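Local coordinates for protein Obg-like ATPase 1 (Schizosaccharomyces pombe, PDB 1NI3) that hydrolyses ATP, and GTP less efficiently, with magnesium as cofactor, and negatively regulates the G2/M transition of the cell cycle, at residues K191-Q194 with Y195-T199. Sequence-based numbering, arbitrary orientation.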
ATOM      1  N   LYS A 191     -14.889 -21.190  -9.124  1.00 58.06           N
ATOM      2  CA  LYS A 191     -15.507 -20.321  -8.127  1.00 55.31           C
ATOM      3  C   LYS A 191     -14.987 -18.897  -8.283  1.00 53.01           C
ATOM      4  O   LYS A 191     -15.747 -17.941  -8.168  1.00 51.00           O
ATOM      5  CB  LYS A 191     -15.194 -20.817  -6.708  1.00 57.54           C
ATOM      6  CG  LYS A 191     -15.956 -22.061  -6.267  1.00 59.10           C
ATOM      7  CD  LYS A 191     -15.534 -22.498  -4.854  1.00 60.88           C
ATOM      8  CE  LYS A 191     -15.722 -21.388  -3.821  1.00 59.96           C
ATOM      9  NZ  LYS A 191     -15.122 -21.750  -2.507  1.00 58.27           N
ATOM     10  N   VAL A 192     -13.683 -18.766  -8.528  1.00 50.87           N
ATOM     11  CA  VAL A 192     -13.059 -17.454  -8.712  1.00 48.06           C
ATOM     12  C   VAL A 192     -13.795 -16.724  -9.833  1.00 50.16           C
ATOM     13  O   VAL A 192     -14.074 -15.526  -9.725  1.00 51.21           O
ATOM     14  CB  VAL A 192     -11.584 -17.585  -9.108  1.00 44.30           C
ATOM     15  CG1 VAL A 192     -11.017 -16.227  -9.441  1.00 40.99           C
ATOM     16  CG2 VAL A 192     -10.813 -18.220  -7.970  1.00 43.48           C
ATOM     17  N   TYR A 193     -14.097 -17.448 -10.909  1.00 50.52           N
ATOM     18  CA  TYR A 193     -14.804 -16.879 -12.043  1.00 52.01           C
ATOM     19  C   TYR A 193     -16.213 -16.563 -11.575  1.00 54.23           C
ATOM     20  O   TYR A 193     -16.680 -15.427 -11.680  1.00 56.60           O
ATOM     21  CB  TYR A 193     -14.860 -17.882 -13.185  1.00 53.29           C
ATOM     22  CG  TYR A 193     -15.368 -17.278 -14.471  1.00 57.55           C
ATOM     23  CD1 TYR A 193     -14.512 -16.589 -15.331  1.00 57.14           C
ATOM     24  CD2 TYR A 193     -16.712 -17.371 -14.817  1.00 59.34           C
ATOM     25  CE1 TYR A 193     -14.983 -16.013 -16.511  1.00 58.23           C
ATOM     26  CE2 TYR A 193     -17.200 -16.802 -15.986  1.00 59.68           C
ATOM     27  CZ  TYR A 193     -16.333 -16.124 -16.829  1.00 59.63           C
ATOM     28  OH  TYR A 193     -16.822 -15.569 -17.987  1.00 59.64           O
ATOM     29  N   GLN A 194     -16.887 -17.589 -11.067  1.00 56.33           N
ATOM     30  CA  GLN A 194     -18.240 -17.462 -10.531  1.00 59.54           C
ATOM     31  C   GLN A 194     -18.366 -16.141  -9.773  1.00 58.91           C
ATOM     32  O   GLN A 194     -19.280 -15.363 -10.020  1.00 58.97           O
ATOM     33  CB  GLN A 194     -18.508 -18.620  -9.564  1.00 66.99           C
ATOM     34  CG  GLN A 194     -19.343 -19.765 -10.119  1.00 75.15           C
ATOM     35  CD  GLN A 194     -20.831 -19.537  -9.912  1.00 80.76           C
ATOM     36  OE1 GLN A 194     -21.304 -19.439  -8.775  1.00 82.95           O
ATOM     37  NE2 GLN A 194     -21.578 -19.448 -11.008  1.00 83.83           N
ATOM     38  N   TYR A 195     -17.437 -15.906  -8.848  1.00 57.68           N
ATOM     39  CA  TYR A 195     -17.438 -14.696  -8.026  1.00 55.35           C
ATOM     40  C   TYR A 195     -17.324 -13.458  -8.899  1.00 54.69           C
ATOM     41  O   TYR A 195     -18.212 -12.610  -8.905  1.00 54.58           O
ATOM     42  CB  TYR A 195     -16.265 -14.723  -7.022  1.00 54.39           C
ATOM     43  CG  TYR A 195     -16.444 -13.849  -5.786  1.00 53.91           C
ATOM     44  CD1 TYR A 195     -17.015 -14.364  -4.620  1.00 53.24           C
ATOM     45  CD2 TYR A 195     -16.062 -12.499  -5.789  1.00 53.94           C
ATOM     46  CE1 TYR A 195     -17.208 -13.558  -3.488  1.00 52.43           C
ATOM     47  CE2 TYR A 195     -16.248 -11.688  -4.658  1.00 52.88           C
ATOM     48  CZ  TYR A 195     -16.825 -12.226  -3.516  1.00 52.51           C
ATOM     49  OH  TYR A 195     -17.044 -11.428  -2.413  1.00 51.05           O
ATOM     50  N   LEU A 196     -16.224 -13.365  -9.637  1.00 55.28           N
ATOM     51  CA  LEU A 196     -15.961 -12.223 -10.507  1.00 55.52           C
ATOM     52  C   LEU A 196     -17.130 -11.882 -11.416  1.00 56.53           C
ATOM     53  O   LEU A 196     -17.336 -10.719 -11.774  1.00 57.11           O
ATOM     54  CB  LEU A 196     -14.733 -12.496 -11.366  1.00 54.46           C
ATOM     55  CG  LEU A 196     -13.450 -12.643 -10.560  1.00 54.95           C
ATOM     56  CD1 LEU A 196     -12.323 -13.037 -11.489  1.00 56.62           C
ATOM     57  CD2 LEU A 196     -13.136 -11.335  -9.845  1.00 52.43           C
ATOM     58  N   THR A 197     -17.905 -12.891 -11.781  1.00 56.84           N
ATOM     59  CA  THR A 197     -19.027 -12.670 -12.664  1.00 57.49           C
ATOM     60  C   THR A 197     -20.391 -12.631 -11.976  1.00 59.10           C
ATOM     61  O   THR A 197     -21.140 -11.668 -12.136  1.00 60.07           O
ATOM     62  CB  THR A 197     -19.016 -13.723 -13.765  1.00 55.21           C
ATOM     63  OG1 THR A 197     -18.816 -15.024 -13.191  1.00 54.76           O
ATOM     64  CG2 THR A 197     -17.887 -13.440 -14.728  1.00 57.32           C
ATOM     65  N   GLU A 198     -20.716 -13.676 -11.224  1.00 59.64           N
ATOM     66  CA  GLU A 198     -21.991 -13.739 -10.522  1.00 60.33           C
ATOM     67  C   GLU A 198     -22.041 -12.685  -9.423  1.00 59.15           C
ATOM     68  O   GLU A 198     -22.702 -11.654  -9.557  1.00 60.25           O
ATOM     69  CB  GLU A 198     -22.185 -15.118  -9.892  1.00 65.16           C
ATOM     70  CG  GLU A 198     -23.379 -15.909 -10.428  1.00 67.64           C
ATOM     71  CD  GLU A 198     -23.181 -16.333 -11.860  1.00 70.35           C
ATOM     72  OE1 GLU A 198     -22.160 -16.997 -12.152  1.00 72.36           O
ATOM     73  OE2 GLU A 198     -24.058 -16.030 -12.696  1.00 71.61           O
ATOM     74  N   THR A 199     -21.329 -12.952  -8.336  1.00 56.43           N
ATOM     75  CA  THR A 199     -21.292 -12.048  -7.202  1.00 53.43           C
ATOM     76  C   THR A 199     -20.963 -10.625  -7.634  1.00 51.10           C
ATOM     77  O   THR A 199     -21.379  -9.667  -6.983  1.00 50.92           O
ATOM     78  CB  THR A 199     -20.251 -12.527  -6.189  1.00 56.42           C
ATOM     79  OG1 THR A 199     -20.239 -13.960  -6.165  1.00 58.15           O
ATOM     80  CG2 THR A 199     -20.585 -12.017  -4.808  1.00 57.04           C
TER
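Thr197 meets Tyr193, one helical turn earlier, through both branches of its side chain. The hydroxyl branch makes a hydrogen bond: Thr197 OG1 donates to Tyr193 O at 2.6 Å, approaching from above the carbonyl plane. Thr197 N reaches the same oxygen, Tyr193 O, at 2.8 Å, almost in line with the C=O bond. Two donors thus grip one acceptor; the hydroxyl can join because chi1 of 47° sets OG1 between the backbone N and the carbonyl carbon. The methyl branch makes a CH-pi contact, with Thr197 CG2 4.0 Å from the centroid of the Tyr193 ring, over one face and offset toward the rim. An alanine here would take away both branches, and would probably cost Tyr193 O its hydroxyl donor and that ring face its methyl cover.

Main-chain hydrogen bonds of i to i+4 spacing include Tyr195 N to Lys191 O (2.7 Å). Another joins Leu196 N to Val192 O (3.0 Å). The apolar contact is a single close pair: Val192 CG1 lies 4.0 Å from Leu196 CD1, the two side chains running alongside each other.

Tyr193 and Leu196 also touch Val159 of helix 140-168, whereas Lys191 NZ forms a salt bridge with Glu212. This pattern is that of an alpha-helix, here toward the C-terminal part of helix 179-199, where a wider pi-type turn appears at 195-199, packed against helix 140-168 in a helical hairpin within the OBG-type G region.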